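Local coordinates for protein mevalonate kinase, putative (Leishmania major, PDB 2HFS) that probably catalyses the ATP-dependent phosphorylation of (R)-mevalonate to (R)-5-phosphomevalonate, an early step of isoprenoid and sterol biosynthesis, as a member of the GHMP kinase family, at residues T201-V204 with V205-H209; F219-L222 with Y223-T227; D260-R264 with E265-I269; A296-S299 with D300-D303. One frame throughout, in Å; residues are numbered along the deposited sequence.

In the fold
All four contacts are local, each closing a turn of helix or a helix start, and none nests in or crosses another: along the chain they follow in series. Contact 1 forms the first turns of helix 201-214, and contact 2 comes early in the next helix, 216-239; the two touch where Val208 meets Phe219. The chain then runs through helix 242-258 to contact 3, the cap of helix 264-275, whose Val261 packs back on Val204 and Val208 of contact 1. Contact 4, its centre about 23 Å from that of contact 3, lies where strand 291-296 of the four-stranded antiparallel sheet gives way to helix 299-312.

Contact 1: residues T201-V204 with V205-H209; sequences TAKV and VNDVH
Lys203 and Asp207, one helical turn apart, carry the charged part of this contact. The lysine runs out with CG anti to the backbone N (chi1 164°) and stays extended until chi4, where a bend turns NZ back to 3.5 Å from Asp207 OD2. This is a salt bridge at a loose distance, and a water bridges the two ends: it accepts from Lys203 NZ at 2.9 Å and donates to Asp207 OD2 at 2.7 Å, closing a small triangle. The carboxylate oxygen also forms a salt bridge with Arg288, so two cations share it, which would probably steady its negative charge.

The backbone supplies four successive i to i+4 hydrogen bonds, the signature of an alpha helix. The one from Val205 N to Thr201 O, 2.8 Å long, is nearly straight at 169°, whereas that from Asn206 N to Ala202 O is more bent. Asn206 folds its amide back over the same Ala202 carbonyl, but the angle there is too poor for a second bond.

Apolar contact is slight within the helix. Thr201 and Val205 run alongside each other, one turn apart, with methyl meeting methyl at 4.1 Å between Thr201 CG2 and Val205 CG2. The hydroxyl of Thr201 instead pairs with that of Thr286.

Val204 and Val208 form the buried side of this opening stretch of helix 201-214. Val204 packs on the loop residues His28, Thr286 and Arg288; both valines meet Val261, just beyond helix 242-258, and Val208 also meets Phe219 of helix 216-239.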
loop_
_atom_site.group_PDB
_atom_site.type_symbol
_atom_site.label_atom_id
_atom_site.label_comp_id
_atom_site.label_asym_id
_atom_site.label_seq_id
_atom_site.Cartn_x
_atom_site.Cartn_y
_atom_site.Cartn_z
ATOM N N THR A 201 12.414 -5.409 2.102
ATOM C CA THR A 201 11.441 -6.380 2.619
ATOM C C THR A 201 12.056 -7.766 2.813
ATOM O O THR A 201 12.049 -8.307 3.923
ATOM C CB THR A 201 10.220 -6.451 1.685
ATOM O OG1 THR A 201 9.625 -5.152 1.600
ATOM C CG2 THR A 201 9.107 -7.301 2.291
ATOM N N ALA A 202 12.599 -8.322 1.728
ATOM C CA ALA A 202 13.239 -9.640 1.757
ATOM C C ALA A 202 14.280 -9.778 2.878
ATOM O O ALA A 202 14.271 -10.773 3.603
ATOM C CB ALA A 202 13.854 -9.969 0.395
ATOM N N LYS A 203 15.150 -8.778 3.023
ATOM C CA LYS A 203 16.195 -8.770 4.059
ATOM C C LYS A 203 15.666 -8.717 5.502
ATOM O O LYS A 203 16.180 -9.402 6.390
ATOM C CB LYS A 203 17.173 -7.624 3.818
ATOM C CG LYS A 203 18.041 -7.297 5.011
ATOM C CD LYS A 203 19.254 -6.461 4.631
ATOM C CE LYS A 203 20.291 -6.475 5.750
ATOM N NZ LYS A 203 19.671 -6.303 7.097
ATOM N N VAL A 204 14.653 -7.887 5.735
ATOM C CA VAL A 204 14.069 -7.746 7.069
ATOM C C VAL A 204 13.274 -9.008 7.421
ATOM O O VAL A 204 13.384 -9.545 8.535
ATOM C CB VAL A 204 13.179 -6.463 7.149
ATOM C CG1 VAL A 204 12.522 -6.357 8.503
ATOM C CG2 VAL A 204 14.014 -5.200 6.852
ATOM N N VAL A 205 12.470 -9.479 6.466
ATOM C CA VAL A 205 11.663 -10.691 6.655
ATOM C C VAL A 205 12.557 -11.879 6.984
ATOM O O VAL A 205 12.209 -12.703 7.813
ATOM C CB VAL A 205 10.740 -11.002 5.429
ATOM C CG1 VAL A 205 10.219 -12.433 5.467
ATOM C CG2 VAL A 205 9.548 -10.028 5.366
ATOM N N ASN A 206 13.718 -11.958 6.343
ATOM C CA ASN A 206 14.663 -13.042 6.639
ATOM C C ASN A 206 15.359 -12.907 7.995
ATOM O O ASN A 206 15.582 -13.913 8.692
ATOM C CB ASN A 206 15.635 -13.222 5.484
ATOM C CG ASN A 206 14.926 -13.634 4.216
ATOM O OD1 ASN A 206 13.995 -14.451 4.250
ATOM N ND2 ASN A 206 15.354 -13.079 3.086
ATOM N N ASP A 207 15.661 -11.674 8.393
ATOM C CA ASP A 207 16.086 -11.401 9.774
ATOM C C ASP A 207 15.054 -11.908 10.788
ATOM O O ASP A 207 15.424 -12.465 11.817
ATOM C CB ASP A 207 16.342 -9.907 10.006
ATOM C CG ASP A 207 17.688 -9.449 9.477
ATOM O OD1 ASP A 207 18.439 -10.274 8.921
ATOM O OD2 ASP A 207 18.069 -8.270 9.556
ATOM N N VAL A 208 13.765 -11.711 10.499
ATOM C CA VAL A 208 12.703 -12.200 11.385
ATOM C C VAL A 208 12.682 -13.736 11.408
ATOM O O VAL A 208 12.523 -14.342 12.476
ATOM C CB VAL A 208 11.306 -11.577 11.050
ATOM C CG1 VAL A 208 10.223 -12.084 12.012
ATOM C CG2 VAL A 208 11.373 -10.061 11.117
ATOM N N HIS A 209 12.869 -14.367 10.245
ATOM C CA HIS A 209 12.919 -15.845 10.185
ATOM C C HIS A 209 14.031 -16.394 11.057
ATOM O O HIS A 209 13.844 -17.375 11.785
ATOM C CB HIS A 209 13.176 -16.328 8.762
ATOM C CG HIS A 209 11.949 -16.423 7.905
ATOM N ND1 HIS A 209 10.870 -17.223 8.223
ATOM C CD2 HIS A 209 11.659 -15.860 6.708
ATOM C CE1 HIS A 209 9.954 -17.121 7.274
ATOM N NE2 HIS A 209 10.408 -16.303 6.342
HETATM O O HOH W 1 20.526 -7.236 9.686
#

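Contact 2: residues F219-L222 with Y223-T227; sequences FKRL and YDNYT
Phe219 and Tyr223 meet on the close-packed side of helix 216-239, where the two side chains lie aslant to each other. The phenyl CE1 of Phe219 comes closest to Tyr223 CB, at 4.1 Å, and approaches the tyrosine ring obliquely. Beneath them Tyr223 N donates to Phe219 O at 2.8 Å in a nearly straight bond of 168°. The buried side chain of Leu222 belongs to this packed side too, and Tyr226 N bonds to the Leu222 carbonyl a turn later.

The other side is polar and more open. Lys220 bends at chi2 (59°), which swings its chain across Asp224 and sets Lys220 NZ 2.9 Å from Asp224 OD1, on the syn lone pair of that oxygen. This is a short salt bridge, and the lysine CE also comes 3.2 Å from Asp224 OD2. Next along, the exposed Arg221 runs beside Asn225, which stands at the border of the two sides. They engage little: Arg221 CG comes 4.0 Å from Asn225 ND2, and their guanidinium and amide planes are turned 50° apart.

Several parts of the fold cover the closely packed side. Phe219 touches Lys212 of helix 201-214 and meets the ring of His32; Leu222 lies against Leu255 of helix 242-258, which Asn225 touches as well; and Tyr226 sets its ring almost parallel to that of Phe29, its OH bonded to the carbonyl of Glu35.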
loop_
_atom_site.group_PDB
_atom_site.type_symbol
_atom_site.label_atom_id
_atom_site.label_comp_id
_atom_site.label_asym_id
_atom_site.label_seq_id
_atom_site.Cartn_x
_atom_site.Cartn_y
_atom_site.Cartn_z
ATOM N N PHE A 219 9.683 -16.172 20.032
ATOM C CA PHE A 219 8.947 -15.774 18.843
ATOM C C PHE A 219 7.480 -16.235 18.902
ATOM O O PHE A 219 6.571 -15.435 18.704
ATOM C CB PHE A 219 9.628 -16.219 17.550
ATOM C CG PHE A 219 8.983 -15.652 16.322
ATOM C CD1 PHE A 219 7.832 -16.228 15.793
ATOM C CD2 PHE A 219 9.502 -14.510 15.712
ATOM C CE1 PHE A 219 7.217 -15.680 14.665
ATOM C CE2 PHE A 219 8.889 -13.964 14.589
ATOM C CZ PHE A 219 7.754 -14.554 14.070
ATOM N N LYS A 220 7.262 -17.507 19.213
ATOM C CA LYS A 220 5.914 -18.036 19.353
ATOM C C LYS A 220 5.127 -17.225 20.369
ATOM O O LYS A 220 3.932 -16.994 20.190
ATOM C CB LYS A 220 5.941 -19.522 19.746
ATOM C CG LYS A 220 4.563 -20.137 19.974
ATOM C CD LYS A 220 3.652 -20.065 18.748
ATOM C CE LYS A 220 2.379 -20.887 18.981
ATOM N NZ LYS A 220 1.337 -20.588 17.965
ATOM N N ARG A 221 5.789 -16.779 21.438
ATOM C CA ARG A 221 5.089 -15.909 22.391
ATOM C C ARG A 221 4.623 -14.598 21.725
ATOM O O ARG A 221 3.460 -14.231 21.845
ATOM C CB ARG A 221 5.928 -15.623 23.639
ATOM C CG ARG A 221 5.155 -14.843 24.681
ATOM C CD ARG A 221 5.936 -14.467 25.942
ATOM N NE ARG A 221 6.900 -13.384 25.745
ATOM C CZ ARG A 221 8.222 -13.520 25.876
ATOM N NH1 ARG A 221 9.024 -12.474 25.692
ATOM N NH2 ARG A 221 8.746 -14.701 26.197
ATOM N N LEU A 222 5.521 -13.917 21.014
ATOM C CA LEU A 222 5.171 -12.657 20.326
ATOM C C LEU A 222 4.107 -12.843 19.242
ATOM O O LEU A 222 3.235 -11.986 19.047
ATOM C CB LEU A 222 6.421 -12.030 19.708
ATOM C CG LEU A 222 7.581 -11.811 20.668
ATOM C CD1 LEU A 222 8.786 -11.189 19.942
ATOM C CD2 LEU A 222 7.128 -10.961 21.870
ATOM N N TYR A 223 4.213 -13.951 18.521
ATOM C CA TYR A 223 3.238 -14.332 17.508
ATOM C C TYR A 223 1.836 -14.519 18.101
ATOM O O TYR A 223 0.844 -14.060 17.528
ATOM C CB TYR A 223 3.683 -15.629 16.824
ATOM C CG TYR A 223 2.689 -16.113 15.803
ATOM C CD1 TYR A 223 1.667 -16.990 16.158
ATOM C CD2 TYR A 223 2.749 -15.666 14.484
ATOM C CE1 TYR A 223 0.733 -17.424 15.215
ATOM C CE2 TYR A 223 1.828 -16.100 13.537
ATOM C CZ TYR A 223 0.825 -16.974 13.907
ATOM O OH TYR A 223 -0.081 -17.393 12.963
ATOM N N ASP A 224 1.730 -15.204 19.237
ATOM C CA ASP A 224 0.394 -15.431 19.795
ATOM C C ASP A 224 -0.137 -14.124 20.354
ATOM O O ASP A 224 -1.321 -13.822 20.223
ATOM C CB ASP A 224 0.398 -16.493 20.885
ATOM C CG ASP A 224 0.691 -17.880 20.356
ATOM O OD1 ASP A 224 0.402 -18.168 19.171
ATOM O OD2 ASP A 224 1.213 -18.746 21.087
ATOM N N ASN A 225 0.765 -13.358 20.960
ATOM C CA ASN A 225 0.472 -12.010 21.425
ATOM C C ASN A 225 -0.132 -11.210 20.285
ATOM O O ASN A 225 -1.094 -10.467 20.487
ATOM C CB ASN A 225 1.749 -11.329 21.954
ATOM C CG ASN A 225 2.176 -11.862 23.338
ATOM O OD1 ASN A 225 1.474 -12.674 23.951
ATOM N ND2 ASN A 225 3.326 -11.402 23.828
ATOM N N TYR A 226 0.426 -11.386 19.088
ATOM C CA TYR A 226 -0.141 -10.746 17.896
ATOM C C TYR A 226 -1.564 -11.186 17.545
ATOM O O TYR A 226 -2.438 -10.345 17.284
ATOM C CB TYR A 226 0.767 -10.824 16.657
ATOM C CG TYR A 226 0.035 -10.181 15.507
ATOM C CD1 TYR A 226 -0.589 -10.966 14.516
ATOM C CD2 TYR A 226 -0.158 -8.785 15.475
ATOM C CE1 TYR A 226 -1.326 -10.373 13.483
ATOM C CE2 TYR A 226 -0.904 -8.182 14.453
ATOM C CZ TYR A 226 -1.489 -8.979 13.468
ATOM O OH TYR A 226 -2.220 -8.374 12.475
ATOM N N THR A 227 -1.793 -12.497 17.515
ATOM C CA THR A 227 -3.097 -13.051 17.135
ATOM C C THR A 227 -4.223 -12.526 18.029
ATOM O O THR A 227 -5.311 -12.255 17.541
ATOM C CB THR A 227 -3.089 -14.595 17.086
ATOM O OG1 THR A 227 -2.711 -15.125 18.367
ATOM C CG2 THR A 227 -2.024 -15.094 16.113
#

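Contact 3: residues D260-R264 with E265-I269; sequences DVSCR and ELESI
Glu267 reaches back from the first turn of helix 264-275 to Ser262, just ahead of it. Its CB and CG pass over the Cys263 carbonyl, Glu267 CG at 3.4 Å from Cys263 O. A bend at chi2 (-56°) then turns the chain toward the serine. Glu267 CD stands 3.5 Å from Ser262 OG, and at the tip OE2 accepts from Ser262 OG at 2.6 Å through its anti lone pair. OE2 also hydrogen-bonds to His253 NE2, while OE1 has a long, weak ion pair with Arg257, so the carboxylate joins the cap to helix 242-258.

Cys263 is the N-cap. A first torsion of 72° turns its thiol toward the opening turn, where Cys263 SG accepts from Leu266 N at 3.6 Å, and the same sulfur packs against Leu266 CG. Cys263 O receives Glu267 N at 2.9 Å in the first regular helical bond.

On the outer side, Arg264 NH2 and Glu265 OE2 are 2.8 Å apart in a salt bridge whose hydrogen bond is weak because the N-H points well off the oxygen (118°).

A thiol serving as cap acceptor is a softer, longer partner than a hydroxyl. Here two acidic side chains gather near the helix start, where the N-H groups of the first turn and the helix dipole would probably favour their negative charge.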
loop_
_atom_site.group_PDB
_atom_site.type_symbol
_atom_site.label_atom_id
_atom_site.label_comp_id
_atom_site.label_asym_id
_atom_site.label_seq_id
_atom_site.Cartn_x
_atom_site.Cartn_y
_atom_site.Cartn_z
ATOM N N ASP A 260 12.349 -6.557 16.431
ATOM C CA ASP A 260 13.424 -5.707 15.944
ATOM C C ASP A 260 13.204 -5.190 14.513
ATOM O O ASP A 260 14.128 -5.240 13.686
ATOM C CB ASP A 260 14.747 -6.484 16.050
ATOM C CG ASP A 260 15.960 -5.635 15.755
ATOM O OD1 ASP A 260 15.964 -4.444 16.115
ATOM O OD2 ASP A 260 16.958 -6.096 15.152
ATOM N N VAL A 261 11.985 -4.744 14.202
ATOM C CA VAL A 261 11.738 -4.126 12.886
ATOM C C VAL A 261 11.409 -2.633 12.951
ATOM O O VAL A 261 11.059 -2.038 11.941
ATOM C CB VAL A 261 10.684 -4.893 12.023
ATOM C CG1 VAL A 261 11.105 -6.364 11.808
ATOM C CG2 VAL A 261 9.278 -4.812 12.628
ATOM N N SER A 262 11.535 -2.017 14.124
ATOM C CA SER A 262 11.441 -0.542 14.188
ATOM C C SER A 262 12.818 0.101 13.996
ATOM O O SER A 262 13.766 -0.583 13.613
ATOM C CB SER A 262 10.747 -0.051 15.470
ATOM O OG SER A 262 10.530 1.365 15.412
ATOM N N CYS A 263 12.907 1.408 14.235
ATOM C CA CYS A 263 14.153 2.166 14.211
ATOM C C CYS A 263 13.961 3.546 14.895
ATOM O O CYS A 263 12.833 3.973 15.127
ATOM C CB CYS A 263 14.651 2.313 12.769
ATOM S SG CYS A 263 13.677 3.441 11.751
ATOM N N ARG A 264 15.058 4.237 15.196
ATOM C CA ARG A 264 15.024 5.551 15.861
ATOM C C ARG A 264 14.037 6.535 15.207
ATOM O O ARG A 264 13.277 7.231 15.899
ATOM C CB ARG A 264 16.437 6.160 15.874
ATOM C CG ARG A 264 16.540 7.569 16.422
ATOM C CD ARG A 264 17.889 8.263 16.099
ATOM N NE ARG A 264 17.980 8.659 14.689
ATOM C CZ ARG A 264 19.114 8.913 14.029
ATOM N NH1 ARG A 264 20.299 8.808 14.626
ATOM N NH2 ARG A 264 19.060 9.259 12.748
ATOM N N GLU A 265 14.073 6.592 13.879
ATOM C CA GLU A 265 13.243 7.520 13.113
ATOM C C GLU A 265 11.760 7.171 13.255
ATOM O O GLU A 265 10.925 8.046 13.464
ATOM C CB GLU A 265 13.659 7.546 11.640
ATOM C CG GLU A 265 15.036 8.144 11.394
ATOM C CD GLU A 265 16.157 7.131 11.556
ATOM O OE1 GLU A 265 15.860 5.933 11.793
ATOM O OE2 GLU A 265 17.337 7.524 11.419
ATOM N N LEU A 266 11.446 5.891 13.157
ATOM C CA LEU A 266 10.079 5.449 13.375
ATOM C C LEU A 266 9.616 5.728 14.800
ATOM O O LEU A 266 8.500 6.181 15.016
ATOM C CB LEU A 266 9.927 3.965 13.028
ATOM C CG LEU A 266 9.920 3.658 11.523
ATOM C CD1 LEU A 266 10.015 2.157 11.311
ATOM C CD2 LEU A 266 8.680 4.233 10.850
ATOM N N GLU A 267 10.465 5.435 15.779
ATOM C CA GLU A 267 10.090 5.679 17.173
ATOM C C GLU A 267 9.774 7.169 17.418
ATOM O O GLU A 267 8.780 7.509 18.067
ATOM C CB GLU A 267 11.194 5.170 18.105
ATOM C CG GLU A 267 11.297 3.654 18.119
ATOM C CD GLU A 267 9.982 2.978 18.491
ATOM O OE1 GLU A 267 9.382 3.331 19.547
ATOM O OE2 GLU A 267 9.547 2.088 17.727
ATOM N N SER A 268 10.594 8.049 16.860
ATOM C CA SER A 268 10.404 9.500 17.012
ATOM C C SER A 268 9.038 9.955 16.474
ATOM O O SER A 268 8.284 10.685 17.143
ATOM C CB SER A 268 11.546 10.258 16.327
ATOM O OG SER A 268 11.300 11.649 16.331
ATOM N N ILE A 269 8.712 9.475 15.287
ATOM C CA ILE A 269 7.428 9.749 14.649
ATOM C C ILE A 269 6.255 9.264 15.507
ATOM O O ILE A 269 5.366 10.056 15.848
ATOM C CB ILE A 269 7.388 9.134 13.223
ATOM C CG1 ILE A 269 8.488 9.732 12.335
ATOM C CG2 ILE A 269 6.031 9.339 12.546
ATOM C CD1 ILE A 269 8.695 8.983 10.999
#

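Contact 4: residues A296-S299 with D300-D303; sequences AASS and DQRD
A serine N-cap opens helix 299-312, where the chain leaves strand 291-296 of the four-stranded antiparallel sheet in the C-terminal part of this GHMP kinase. In Ser298 a chi1 of 65° tucks the hydroxyl over the start of the helix, and from there Ser298 OG accepts from Gln301 N at 3.2 Å with a nearly straight angle of 167°. The first helical bonds behind it are longer: Arg302 N to Ser298 O is weak, and Asp303 N reaches Ser299 O at 3.3 Å.

Gln301 stretches back over the turn, and the Ala297 methyl rests against its amide, nearly as close to NE2 and CD as to Gln301 OE1, which is 3.5 Å from Ala297 CB. A water closes that side, donating to Gln301 OE1 and accepting from Ala297 N. On the sheet side Ala296 CB packs 3.9 Å from Arg302 CB, and the arginine continues over Tyr189 and Val191 of strand 188-194. Asp303 forms a salt bridge with Arg321 of strand 318-324.

A second water ties the arginine to the helix start: it accepts from Arg302 NE at 2.7 Å, donates to Ser299 O, and lies 3.1 Å from Ser299 OG.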
loop_
_atom_site.group_PDB
_atom_site.type_symbol
_atom_site.label_atom_id
_atom_site.label_comp_id
_atom_site.label_asym_id
_atom_site.label_seq_id
_atom_site.Cartn_x
_atom_site.Cartn_y
_atom_site.Cartn_z
ATOM N N ALA A 296 -6.343 9.273 13.546
ATOM C CA ALA A 296 -6.890 10.483 14.176
ATOM C C ALA A 296 -8.379 10.279 14.439
ATOM O O ALA A 296 -9.027 9.490 13.752
ATOM C CB ALA A 296 -6.670 11.705 13.272
ATOM N N ALA A 297 -8.928 11.002 15.415
ATOM C CA ALA A 297 -10.337 10.821 15.787
ATOM C C ALA A 297 -11.268 11.574 14.847
ATOM O O ALA A 297 -12.459 11.254 14.755
ATOM C CB ALA A 297 -10.582 11.255 17.239
ATOM N N SER A 298 -10.714 12.572 14.160
ATOM C CA SER A 298 -11.472 13.452 13.281
ATOM C C SER A 298 -10.507 14.156 12.335
ATOM O O SER A 298 -9.299 13.953 12.419
ATOM C CB SER A 298 -12.214 14.496 14.111
ATOM O OG SER A 298 -11.297 15.352 14.767
ATOM N N SER A 299 -11.037 14.992 11.443
ATOM C CA SER A 299 -10.199 15.794 10.556
ATOM C C SER A 299 -9.478 16.910 11.314
ATOM O O SER A 299 -8.316 17.222 11.027
ATOM C CB SER A 299 -11.038 16.374 9.415
ATOM O OG SER A 299 -10.223 16.713 8.308
ATOM N N ASP A 300 -10.168 17.514 12.276
ATOM C CA ASP A 300 -9.584 18.598 13.078
ATOM C C ASP A 300 -8.370 18.134 13.903
ATOM O O ASP A 300 -7.334 18.803 13.938
ATOM C CB ASP A 300 -10.649 19.232 13.988
ATOM C CG ASP A 300 -10.133 20.452 14.746
ATOM O OD1 ASP A 300 -9.248 21.170 14.219
ATOM O OD2 ASP A 300 -10.564 20.777 15.881
ATOM N N GLN A 301 -8.507 16.988 14.557
ATOM C CA GLN A 301 -7.444 16.449 15.401
ATOM C C GLN A 301 -6.257 15.985 14.562
ATOM O O GLN A 301 -5.138 15.940 15.060
ATOM C CB GLN A 301 -7.977 15.329 16.304
ATOM C CG GLN A 301 -8.987 15.843 17.347
ATOM C CD GLN A 301 -9.595 14.741 18.200
ATOM O OE1 GLN A 301 -8.882 13.904 18.766
ATOM N NE2 GLN A 301 -10.916 14.750 18.309
ATOM N N ARG A 302 -6.517 15.660 13.293
ATOM C CA ARG A 302 -5.469 15.369 12.312
ATOM C C ARG A 302 -4.597 16.615 12.066
ATOM O O ARG A 302 -3.360 16.520 12.013
ATOM C CB ARG A 302 -6.104 14.835 11.013
ATOM C CG ARG A 302 -5.129 14.306 9.953
ATOM C CD ARG A 302 -5.743 13.333 8.946
ATOM N NE ARG A 302 -6.758 13.969 8.096
ATOM C CZ ARG A 302 -7.268 13.439 6.988
ATOM N NH1 ARG A 302 -6.861 12.250 6.561
ATOM N NH2 ARG A 302 -8.188 14.098 6.302
ATOM N N ASP A 303 -5.247 17.776 11.947
ATOM C CA ASP A 303 -4.566 19.069 11.810
ATOM C C ASP A 303 -3.587 19.334 12.952
ATOM O O ASP A 303 -2.539 19.947 12.749
ATOM C CB ASP A 303 -5.574 20.218 11.764
ATOM C CG ASP A 303 -6.431 20.202 10.518
ATOM O OD1 ASP A 303 -5.964 19.709 9.474
ATOM O OD2 ASP A 303 -7.586 20.689 10.483
HETATM O O HOH W 2 -7.259 11.825 17.489
HETATM O O HOH W 3 -7.131 16.658 8.159
#